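Local coordinates for putative hydroxymethylglutaryl-CoA synthase (Streptococcus mutans, PDB 3SQZ), which probably catalyses the condensation of acetyl-CoA with acetoacetyl-CoA to 3-hydroxy-3-methylglutaryl-CoA, and binds coenzyme A, at residues A[156-159]-A[164-167]; A[199-204]-A[359-364]; A[245-250]-A[256-261]. All blocks are in the same frame, centred on the assembly; numbering follows the deposited sequence.

In the fold
The three contacts illustrate how a thiolase fold ties its helices and loops to one mixed sheet. Interaction 1 comes first along the chain and joins the end of helix 147-161 to strand 166-175. Interaction 2, about 17 Å away between centres, links the start of the inner strand 203-213 to the loop that follows strand 346-354. Interaction 3 is nested inside the long loop that interaction 2 closes; its centre is about 25 Å from that of interaction 2 and about 27 Å from that of interaction 1. There the chain leaving helix 232-254 turns back toward edge strand 263-266. None touches another; interactions 1 and 2 reach the same sheet, and interaction 3 packs on its strands 203-213, 346-354 and 335-342.

Interaction 1 of 3, residues A[156-159]-A[164-167]; sequences KLHV and DTRV
His158 and Val159, near the C-terminal end of helix 147-161, meet Thr165 and Val167 where the chain turns back into strand 166-175. This is the return leg of a beta-alpha-beta unit in the thiolase fold: strand 137-141 leads through the helix to strand 166-175, which runs parallel to it, with strand 105-111 between the two. The helix starts just beyond Cys145, the predicted acyl-thioester residue, and the contact lies toward its other end. His158 is the first to reach across. With CG anti to the backbone N (chi1 171°), the imidazole extends toward the strand, and its CD2 comes within 3.5 Å of Val167 CG2. The side chain of Thr165 stands at about a right angle to the histidine, NE2 lying 3.4 Å from OG1. Firmer polar partners hold both groups, for His158 NE2 is hydrogen-bonded to Asp106 of strand 105-111 and Thr165 OG1 to the carbonyl of His162 in the turn. The ring is thus fixed at its NE2 end by a neighbouring strand while CD2 packs obliquely against the valine methyl. Val159, one residue on, packs over the start of the strand: its CG1 and CG2 both lie 3.8 Å from Thr165 O, and the side chain also touches Ile37 of strand 37-45. The side chains of Val159 and Val167 run antiparallel alongside one another, with CG2 of Val159 3.8 Å from CG2 of Val167.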
loop_
_atom_site.group_PDB
_atom_site.type_symbol
_atom_site.label_atom_id
_atom_site.label_comp_id
_atom_site.label_asym_id
_atom_site.label_seq_id
_atom_site.Cartn_x
_atom_site.Cartn_y
_atom_site.Cartn_z
ATOM N N LYS A 156 1.389 16.085 -6.204
ATOM C CA LYS A 156 2.607 16.866 -6.333
ATOM C C LYS A 156 2.391 18.068 -7.254
ATOM O O LYS A 156 2.795 19.186 -6.935
ATOM C CB LYS A 156 3.725 15.958 -6.858
ATOM C CG LYS A 156 5.119 16.538 -6.799
ATOM C CD LYS A 156 5.401 17.478 -7.942
ATOM C CE LYS A 156 6.855 17.914 -7.910
ATOM N NZ LYS A 156 7.204 18.785 -9.057
ATOM N N LEU A 157 1.755 17.839 -8.399
ATOM C CA LEU A 157 1.517 18.927 -9.340
ATOM C C LEU A 157 0.544 19.965 -8.799
ATOM O O LEU A 157 0.699 21.163 -9.039
ATOM C CB LEU A 157 1.006 18.389 -10.671
ATOM C CG LEU A 157 1.986 17.468 -11.390
ATOM C CD1 LEU A 157 1.382 16.972 -12.692
ATOM C CD2 LEU A 157 3.327 18.161 -11.622
ATOM N N HIS A 158 -0.481 19.501 -8.095
ATOM C CA HIS A 158 -1.459 20.392 -7.493
ATOM C C HIS A 158 -0.794 21.334 -6.487
ATOM O O HIS A 158 -1.041 22.543 -6.491
ATOM C CB HIS A 158 -2.568 19.572 -6.838
ATOM C CG HIS A 158 -3.512 20.384 -6.005
ATOM N ND1 HIS A 158 -4.609 21.031 -6.529
ATOM C CD2 HIS A 158 -3.518 20.641 -4.676
ATOM C CE1 HIS A 158 -5.249 21.660 -5.557
ATOM N NE2 HIS A 158 -4.611 21.433 -4.424
ATOM N N VAL A 159 0.059 20.792 -5.626
ATOM C CA VAL A 159 0.724 21.623 -4.639
ATOM C C VAL A 159 1.704 22.582 -5.312
ATOM O O VAL A 159 1.835 23.727 -4.907
ATOM C CB VAL A 159 1.426 20.780 -3.564
ATOM C CG1 VAL A 159 2.269 21.677 -2.657
ATOM C CG2 VAL A 159 0.391 20.008 -2.757
ATOM N N ASP A 164 0.468 26.803 -1.155
ATOM C CA ASP A 164 -0.012 26.903 0.220
ATOM C C ASP A 164 -0.916 25.735 0.618
ATOM O O ASP A 164 -1.316 25.626 1.777
ATOM C CB ASP A 164 -0.753 28.225 0.435
ATOM N N THR A 165 -1.239 24.869 -0.337
ATOM C CA THR A 165 -2.182 23.790 -0.078
ATOM C C THR A 165 -1.471 22.491 0.271
ATOM O O THR A 165 -0.253 22.357 0.097
ATOM C CB THR A 165 -3.123 23.537 -1.289
ATOM O OG1 THR A 165 -2.382 22.949 -2.367
ATOM C CG2 THR A 165 -3.774 24.830 -1.762
ATOM N N ARG A 166 -2.252 21.539 0.762
ATOM C CA ARG A 166 -1.745 20.211 1.095
ATOM C C ARG A 166 -2.693 19.183 0.510
ATOM O O ARG A 166 -3.883 19.467 0.293
ATOM C CB ARG A 166 -1.617 20.035 2.615
ATOM C CG ARG A 166 -0.759 21.113 3.238
ATOM C CD ARG A 166 -0.595 21.005 4.747
ATOM N NE ARG A 166 0.122 22.193 5.193
ATOM C CZ ARG A 166 0.431 22.484 6.448
ATOM N NH1 ARG A 166 1.083 23.606 6.708
ATOM N NH2 ARG A 166 0.094 21.672 7.436
ATOM N N VAL A 167 -2.177 17.989 0.241
ATOM C CA VAL A 167 -3.001 16.937 -0.340
ATOM C C VAL A 167 -2.823 15.666 0.471
ATOM O O VAL A 167 -1.709 15.332 0.879
ATOM C CB VAL A 167 -2.625 16.669 -1.821
ATOM C CG1 VAL A 167 -3.441 15.517 -2.390
ATOM C CG2 VAL A 167 -2.813 17.931 -2.647
#

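Interaction 2 of 3, residues A[199-204]-A[359-364]; sequences DPRILI and KEQLQT
Arg201 and Gln361 carry this contact by laying two flat groups over one another. The side chains cross at about a right angle, yet the amide lies over one face of the guanidinium, tilted only 32° from it. NE2 of Gln361 sits 4.0 Å above the plane of the Arg201 guanidinium, over its centre, while Gln361 OE1 is 3.6 Å from Arg201 CD. A bend in each chain makes the overlap possible: Arg201 folds at chi3 (-68°), and Gln361 turns at chi2 (-47°), which swings its amide back over the arginine. No hydrogen bond joins the pair. The arginine instead spends its NH2 on a salt bridge to Asp40 of strand 37-45, which should limit rotation of the guanidinium and present a steady face to the glutamine.

Behind the polar ends the contact turns apolar. Gln361 CG lies 3.8 Å from Arg201 CB, and Gln361 CB meets CD1 of Ile202 at the same separation. Ile202, crossing the glutamine obliquely, also brings CD1 to 4.4 Å from Leu362 CD2, a loose approach. Leu324 of helix 315-326 touches both Ile202 and Leu362, completing a small apolar cluster beside the more exposed arginine-glutamine pair. On the other segment, the short 3-10 turn is closed by a bond from Leu362 N to Lys359 O.

The backbone at Ile202 and Leu203, both opposite Ile39, forms a classic beta bulge as the chain enters strand 203-213, which runs between strands 37-45 and 346-354 in the mixed sheet of the thiolase fold.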
loop_
_atom_site.group_PDB
_atom_site.type_symbol
_atom_site.label_atom_id
_atom_site.label_comp_id
_atom_site.label_asym_id
_atom_site.label_seq_id
_atom_site.Cartn_x
_atom_site.Cartn_y
_atom_site.Cartn_z
ATOM N N ASP A 199 8.029 21.958 0.774
ATOM C CA ASP A 199 9.032 21.794 1.821
ATOM C C ASP A 199 8.738 20.579 2.692
ATOM O O ASP A 199 8.641 20.673 3.919
ATOM C CB ASP A 199 9.130 23.069 2.644
ATOM C CG ASP A 199 9.564 24.248 1.804
ATOM O OD1 ASP A 199 10.448 24.056 0.939
ATOM O OD2 ASP A 199 9.007 25.350 1.981
ATOM N N PRO A 200 8.613 19.416 2.049
ATOM C CA PRO A 200 8.285 18.190 2.778
ATOM C C PRO A 200 9.412 17.756 3.707
ATOM O O PRO A 200 10.594 17.989 3.433
ATOM C CB PRO A 200 8.135 17.166 1.659
ATOM C CG PRO A 200 9.058 17.657 0.607
ATOM C CD PRO A 200 8.910 19.145 0.631
ATOM N N ARG A 201 9.043 17.072 4.782
ATOM C CA ARG A 201 10.017 16.641 5.774
ATOM C C ARG A 201 10.595 15.247 5.545
ATOM O O ARG A 201 11.546 14.879 6.228
ATOM C CB ARG A 201 9.436 16.784 7.181
ATOM C CG ARG A 201 9.386 18.233 7.623
ATOM C CD ARG A 201 8.643 18.440 8.916
ATOM N NE ARG A 201 7.221 18.172 8.748
ATOM C CZ ARG A 201 6.323 18.282 9.718
ATOM N NH1 ARG A 201 6.699 18.646 10.940
ATOM N NH2 ARG A 201 5.051 18.023 9.463
ATOM N N ILE A 202 10.056 14.487 4.594
ATOM C CA ILE A 202 10.581 13.149 4.330
ATOM C C ILE A 202 11.223 13.005 2.952
ATOM O O ILE A 202 12.426 12.751 2.859
ATOM C CB ILE A 202 9.531 12.032 4.539
ATOM C CG1 ILE A 202 9.007 12.055 5.977
ATOM C CG2 ILE A 202 10.130 10.667 4.194
ATOM C CD1 ILE A 202 7.887 11.063 6.230
ATOM N N LEU A 203 10.437 13.175 1.886
ATOM C CA LEU A 203 10.912 12.837 0.552
ATOM C C LEU A 203 10.484 13.885 -0.462
ATOM O O LEU A 203 9.288 14.080 -0.700
ATOM C CB LEU A 203 10.385 11.462 0.116
ATOM C CG LEU A 203 11.057 10.825 -1.104
ATOM C CD1 LEU A 203 12.440 10.289 -0.746
ATOM C CD2 LEU A 203 10.186 9.722 -1.709
ATOM N N ILE A 204 11.459 14.536 -1.082
ATOM C CA ILE A 204 11.184 15.425 -2.201
ATOM C C ILE A 204 10.913 14.580 -3.436
ATOM O O ILE A 204 11.699 13.690 -3.767
ATOM C CB ILE A 204 12.395 16.327 -2.477
ATOM C CG1 ILE A 204 12.671 17.219 -1.266
ATOM C CG2 ILE A 204 12.166 17.176 -3.718
ATOM C CD1 ILE A 204 14.089 17.738 -1.198
ATOM N N LYS A 359 13.921 11.205 9.772
ATOM C CA LYS A 359 13.711 10.223 10.826
ATOM C C LYS A 359 12.765 10.739 11.905
ATOM O O LYS A 359 12.095 9.951 12.569
ATOM C CB LYS A 359 15.046 9.782 11.439
ATOM C CG LYS A 359 15.899 8.932 10.513
ATOM C CD LYS A 359 17.312 8.781 11.043
ATOM C CE LYS A 359 18.081 7.767 10.239
ATOM N NZ LYS A 359 19.539 7.819 10.533
ATOM N N GLU A 360 12.704 12.061 12.066
ATOM C CA GLU A 360 11.821 12.688 13.053
ATOM C C GLU A 360 10.348 12.446 12.757
ATOM O O GLU A 360 9.503 12.620 13.634
ATOM C CB GLU A 360 12.071 14.202 13.116
ATOM C CG GLU A 360 13.491 14.601 13.484
ATOM C CD GLU A 360 13.756 16.094 13.316
ATOM O OE1 GLU A 360 12.888 16.811 12.771
ATOM O OE2 GLU A 360 14.839 16.553 13.732
ATOM N N GLN A 361 10.037 12.087 11.515
ATOM C CA GLN A 361 8.649 11.874 11.117
ATOM C C GLN A 361 8.254 10.406 11.175
ATOM O O GLN A 361 7.110 10.068 10.893
ATOM C CB GLN A 361 8.401 12.419 9.706
ATOM C CG GLN A 361 8.686 13.899 9.533
ATOM C CD GLN A 361 8.090 14.754 10.636
ATOM O OE1 GLN A 361 8.766 15.629 11.179
ATOM N NE2 GLN A 361 6.831 14.506 10.982
ATOM N N LEU A 362 9.194 9.539 11.545
ATOM C CA LEU A 362 8.975 8.093 11.483
ATOM C C LEU A 362 8.637 7.522 12.852
ATOM O O LEU A 362 8.651 8.230 13.860
ATOM C CB LEU A 362 10.221 7.394 10.926
ATOM C CG LEU A 362 10.759 7.882 9.580
ATOM C CD1 LEU A 362 12.033 7.136 9.195
ATOM C CD2 LEU A 362 9.692 7.752 8.504
ATOM N N GLN A 363 8.327 6.231 12.879
ATOM C CA GLN A 363 8.116 5.507 14.130
ATOM C C GLN A 363 9.156 4.416 14.266
ATOM O O GLN A 363 9.621 3.871 13.263
ATOM C CB GLN A 363 6.705 4.917 14.190
ATOM C CG GLN A 363 5.608 5.973 14.217
ATOM C CD GLN A 363 4.210 5.386 14.260
ATOM O OE1 GLN A 363 4.037 4.179 14.371
ATOM N NE2 GLN A 363 3.203 6.247 14.160
ATOM N N THR A 364 9.520 4.099 15.503
ATOM C CA THR A 364 10.531 3.082 15.771
ATOM C C THR A 364 9.961 1.760 16.262
ATOM O O THR A 364 10.670 0.759 16.276
ATOM C CB THR A 364 11.555 3.561 16.809
ATOM O OG1 THR A 364 10.858 3.988 17.985
ATOM C CG2 THR A 364 12.395 4.696 16.249
#

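Interaction 3 of 3, residues A[245-250]-A[256-261]; sequences TTWAEY and VSLTDF
The indole of Trp247 is met chiefly around its six-membered rim. The backbone of the opposing loop lies at its edge: Leu258 N is in the ring plane, and Ser257 C lies near it, 4.1 Å from Trp247 CZ2. Also at that edge is Phe261, whose CE2 is 4.0 Å from Trp247 CH2, the two side chains passing alongside, pointed opposite ways. Leu258 comes in obliquely, placing CD2 3.6 Å from Trp247 CZ2 and nearly as close to NE1. Outside the two segments, Phe264 makes an edge-to-face contact with the indole. The Phe261 ring has Asp260 CB over one face, offset toward the rim.

Tyr250, nearly one helical turn on from Trp247, is likewise approached at its edge, where Val256 CG2 stands 3.7 Å from Tyr250 CE2. Spaced three residues apart, the two rings leave the same flank of helix 232-254, each with CG anti to the backbone N. The tyrosine hydroxyl is hydrogen-bonded to the carbonyl oxygen of Glu208, anchoring the far end of its ring to strand 203-213.

The loop has its own bracing. Ser257 N donates to Asp260 OD2 at 2.8 Å with an N-H...O angle of 158°, arriving on the anti side of the carboxylate and 29° out of its plane. In return Asp260 N binds Ser257 O, so the 3-10 turn 258-260 is closed by bonds in both directions.

Together these contacts form a helix-to-strand connection of the alpha/beta thiolase fold, away from the active site: helix 232-254, lying against strands 203-213 and 346-354, is followed by a 3-10 turn whose flanking Val256, Leu258 and Phe261 pack on the helix aromatics before the chain enters strand 263-266.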
loop_
_atom_site.group_PDB
_atom_site.type_symbol
_atom_site.label_atom_id
_atom_site.label_comp_id
_atom_site.label_asym_id
_atom_site.label_seq_id
_atom_site.Cartn_x
_atom_site.Cartn_y
_atom_site.Cartn_z
ATOM N N THR A 245 11.563 -3.219 -19.091
ATOM C CA THR A 245 11.401 -2.312 -20.224
ATOM C C THR A 245 11.201 -0.866 -19.779
ATOM O O THR A 245 11.695 0.062 -20.419
ATOM C CB THR A 245 10.261 -2.754 -21.176
ATOM O OG1 THR A 245 9.030 -2.870 -20.453
ATOM C CG2 THR A 245 10.595 -4.088 -21.833
ATOM N N THR A 246 10.477 -0.663 -18.682
ATOM C CA THR A 246 10.264 0.696 -18.198
ATOM C C THR A 246 11.570 1.268 -17.640
ATOM O O THR A 246 11.910 2.422 -17.890
ATOM C CB THR A 246 9.131 0.772 -17.160
ATOM O OG1 THR A 246 7.955 0.144 -17.692
ATOM C CG2 THR A 246 8.809 2.224 -16.827
ATOM N N TRP A 247 12.318 0.450 -16.912
ATOM C CA TRP A 247 13.588 0.906 -16.351
ATOM C C TRP A 247 14.617 1.197 -17.444
ATOM O O TRP A 247 15.362 2.178 -17.359
ATOM C CB TRP A 247 14.105 -0.114 -15.336
ATOM C CG TRP A 247 15.487 0.144 -14.787
ATOM C CD1 TRP A 247 16.536 -0.723 -14.820
ATOM C CD2 TRP A 247 15.964 1.321 -14.097
ATOM N NE1 TRP A 247 17.632 -0.171 -14.209
ATOM C CE2 TRP A 247 17.314 1.084 -13.761
ATOM C CE3 TRP A 247 15.388 2.549 -13.742
ATOM C CZ2 TRP A 247 18.096 2.023 -13.086
ATOM C CZ3 TRP A 247 16.173 3.484 -13.068
ATOM C CH2 TRP A 247 17.513 3.212 -12.751
ATOM N N ALA A 248 14.659 0.362 -18.479
ATOM C CA ALA A 248 15.573 0.616 -19.587
ATOM C C ALA A 248 15.271 1.970 -20.221
ATOM O O ALA A 248 16.176 2.770 -20.475
ATOM C CB ALA A 248 15.484 -0.491 -20.627
ATOM N N GLU A 249 13.995 2.231 -20.476
ATOM C CA GLU A 249 13.608 3.473 -21.127
ATOM C C GLU A 249 13.805 4.676 -20.202
ATOM O O GLU A 249 14.174 5.760 -20.658
ATOM C CB GLU A 249 12.168 3.380 -21.638
ATOM C CG GLU A 249 11.674 4.607 -22.401
ATOM C CD GLU A 249 12.381 4.836 -23.730
ATOM O OE1 GLU A 249 13.074 3.922 -24.228
ATOM O OE2 GLU A 249 12.231 5.949 -24.278
ATOM N N TYR A 250 13.585 4.477 -18.903
ATOM C CA TYR A 250 13.789 5.528 -17.910
ATOM C C TYR A 250 15.247 6.001 -17.912
ATOM O O TYR A 250 15.536 7.197 -17.952
ATOM C CB TYR A 250 13.400 5.032 -16.507
ATOM C CG TYR A 250 13.369 6.133 -15.477
ATOM C CD1 TYR A 250 12.183 6.793 -15.181
ATOM C CD2 TYR A 250 14.524 6.520 -14.804
ATOM C CE1 TYR A 250 12.146 7.817 -14.253
ATOM C CE2 TYR A 250 14.498 7.544 -13.874
ATOM C CZ TYR A 250 13.307 8.192 -13.606
ATOM O OH TYR A 250 13.269 9.209 -12.689
ATOM N N VAL A 256 20.260 8.375 -16.072
ATOM C CA VAL A 256 20.590 7.871 -14.752
ATOM C C VAL A 256 20.943 6.400 -14.835
ATOM O O VAL A 256 20.706 5.738 -15.854
ATOM C CB VAL A 256 19.429 8.044 -13.753
ATOM C CG1 VAL A 256 19.114 9.520 -13.555
ATOM C CG2 VAL A 256 18.203 7.267 -14.220
ATOM N N SER A 257 21.521 5.904 -13.749
ATOM C CA SER A 257 21.745 4.478 -13.645
ATOM C C SER A 257 21.575 4.048 -12.206
ATOM O O SER A 257 21.265 4.861 -11.333
ATOM C CB SER A 257 23.125 4.101 -14.162
ATOM O OG SER A 257 24.107 4.521 -13.243
ATOM N N LEU A 258 21.718 2.751 -11.977
ATOM C CA LEU A 258 21.508 2.185 -10.658
ATOM C C LEU A 258 22.345 2.926 -9.619
ATOM O O LEU A 258 21.891 3.159 -8.499
ATOM C CB LEU A 258 21.874 0.697 -10.664
ATOM C CG LEU A 258 21.155 -0.215 -11.667
ATOM C CD1 LEU A 258 21.956 -1.492 -11.891
ATOM C CD2 LEU A 258 19.732 -0.534 -11.218
ATOM N N THR A 259 23.560 3.312 -9.996
ATOM C CA THR A 259 24.494 3.913 -9.050
ATOM C C THR A 259 24.100 5.318 -8.579
ATOM O O THR A 259 24.711 5.859 -7.657
ATOM C CB THR A 259 25.935 3.932 -9.613
ATOM O OG1 THR A 259 25.933 4.553 -10.901
ATOM C CG2 THR A 259 26.495 2.512 -9.738
ATOM N N ASP A 260 23.078 5.905 -9.194
ATOM C CA ASP A 260 22.595 7.208 -8.738
ATOM C C ASP A 260 21.703 7.103 -7.506
ATOM O O ASP A 260 21.374 8.109 -6.879
ATOM C CB ASP A 260 21.857 7.925 -9.866
ATOM C CG ASP A 260 22.784 8.329 -10.988
ATOM O OD1 ASP A 260 23.856 8.894 -10.689
ATOM O OD2 ASP A 260 22.461 8.068 -12.163
ATOM N N PHE A 261 21.339 5.877 -7.142
ATOM C CA PHE A 261 20.351 5.657 -6.095
ATOM C C PHE A 261 20.921 4.890 -4.918
ATOM O O PHE A 261 21.790 4.037 -5.084
ATOM C CB PHE A 261 19.140 4.945 -6.694
ATOM C CG PHE A 261 18.520 5.716 -7.810
ATOM C CD1 PHE A 261 17.689 6.787 -7.533
ATOM C CD2 PHE A 261 18.823 5.430 -9.131
ATOM C CE1 PHE A 261 17.141 7.538 -8.552
ATOM C CE2 PHE A 261 18.276 6.177 -10.157
ATOM C CZ PHE A 261 17.438 7.233 -9.865
#